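Local coordinates for XC6422 protein (Xanthomonas campestris, PDB 2FUK), which is a small alpha/beta-hydrolase of the serine type that lacks a lid and probably acts as a hydrolase, at residues A61-A64 against L65-G69. Residues are numbered along the deposited sequence; the frame is centred on the assembly and turned at random.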
# COMPACT_ATOMS: atom_id res chain seq x y z
N ALA A 61 0.16 10.26 -0.07
CA ALA A 61 0.62 10.64 -1.40
C ALA A 61 2.07 10.21 -1.50
O ALA A 61 2.51 9.73 -2.54
CB ALA A 61 0.50 12.16 -1.59
N ALA A 62 2.81 10.38 -0.41
CA ALA A 62 4.21 10.00 -0.38
C ALA A 62 4.35 8.49 -0.55
O ALA A 62 5.19 8.02 -1.31
CB ALA A 62 4.86 10.45 0.93
N ARG A 63 3.51 7.74 0.16
CA ARG A 63 3.55 6.29 0.10
C ARG A 63 3.20 5.79 -1.30
O ARG A 63 3.80 4.84 -1.79
CB ARG A 63 2.55 5.69 1.10
CG ARG A 63 2.68 4.19 1.27
CD ARG A 63 1.68 3.69 2.29
NE ARG A 63 1.72 4.47 3.53
CZ ARG A 63 0.82 4.35 4.50
NH1 ARG A 63 -0.17 3.48 4.38
NH2 ARG A 63 0.91 5.11 5.59
N ALA A 64 2.23 6.44 -1.92
CA ALA A 64 1.80 6.07 -3.27
C ALA A 64 2.95 6.15 -4.26
O ALA A 64 3.09 5.30 -5.14
CB ALA A 64 0.66 6.99 -3.70
N LEU A 65 3.78 7.17 -4.11
CA LEU A 65 4.93 7.36 -5.00
C LEU A 65 6.07 6.42 -4.65
O LEU A 65 6.74 5.90 -5.54
CB LEU A 65 5.40 8.81 -4.95
CG LEU A 65 4.38 9.84 -5.43
CD1 LEU A 65 4.92 11.24 -5.21
CD2 LEU A 65 4.07 9.61 -6.89
N ARG A 66 6.29 6.19 -3.36
CA ARG A 66 7.35 5.29 -2.92
C ARG A 66 7.11 3.88 -3.45
O ARG A 66 8.04 3.17 -3.82
CB ARG A 66 7.40 5.24 -1.39
CG ARG A 66 7.77 6.55 -0.72
CD ARG A 66 7.55 6.49 0.79
NE ARG A 66 8.47 5.57 1.45
CZ ARG A 66 8.40 5.27 2.75
NH1 ARG A 66 9.28 4.43 3.28
NH2 ARG A 66 7.44 5.78 3.51
N GLU A 67 5.84 3.48 -3.48
CA GLU A 67 5.47 2.15 -3.95
C GLU A 67 5.74 2.00 -5.45
O GLU A 67 5.72 0.88 -5.98
CB GLU A 67 4.00 1.86 -3.64
CG GLU A 67 3.70 1.81 -2.14
CD GLU A 67 2.25 1.50 -1.82
OE1 GLU A 67 1.40 1.58 -2.74
OE2 GLU A 67 1.95 1.20 -0.65
N LEU A 68 5.99 3.11 -6.12
CA LEU A 68 6.29 3.09 -7.54
C LEU A 68 7.80 3.17 -7.76
O LEU A 68 8.26 3.28 -8.90
CB LEU A 68 5.60 4.24 -8.26
CG LEU A 68 4.07 4.22 -8.25
CD1 LEU A 68 3.55 5.40 -9.04
CD2 LEU A 68 3.57 2.92 -8.84
N GLY A 69 8.56 3.13 -6.67
CA GLY A 69 10.01 3.19 -6.74
C GLY A 69 10.60 4.59 -6.69
O GLY A 69 11.78 4.80 -7.01
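R63 and E67, one helical turn apart, run side by side and point the same way, with E67 OE2 lying 3.6 Å from R63 CG. The touch is made by the aliphatic part of the arginine: its NE stays 5.3 Å from E67 OE2, and the guanidinium and carboxylate planes are turned 48° against each other. Beneath this pair, E67 N donates to R63 O at 3.0 Å, and E67 CG sits only 3.1 Å from the same oxygen. E67 CG stands beside its own backbone N (chi1 -64°), which folds the methylene back over the preceding turn. R66 repeats the pattern on A62: its N donates to A62 O at 3.0 Å, while its CG also presses on that oxygen. The bond from L65 N to A61 O is longer, 3.3 Å, and L65 N makes a second, weak one to A62 O. L68 has no such bond to A64; its CG rests 3.4 Å from A64 O, and its N turns instead to L65 O. This is the C-terminal end of helix 56-66, closed by a Schellman motif in which G69, with positive phi, is the C-prime residue and G69 N bonds to R66 O. The turn leads into strand 71-75 and so completes a beta-alpha-beta crossover of the alpha/beta-hydrolase sheet. On one side A62 and L65 pack on V72 of that strand; on another, A64 and L68 meet helix 201-212. The polar ends reach further: R66 NE bonds to L28 O, whereas R63 and E67 form salt bridges with E30 and R205, respectively, of the second subunit.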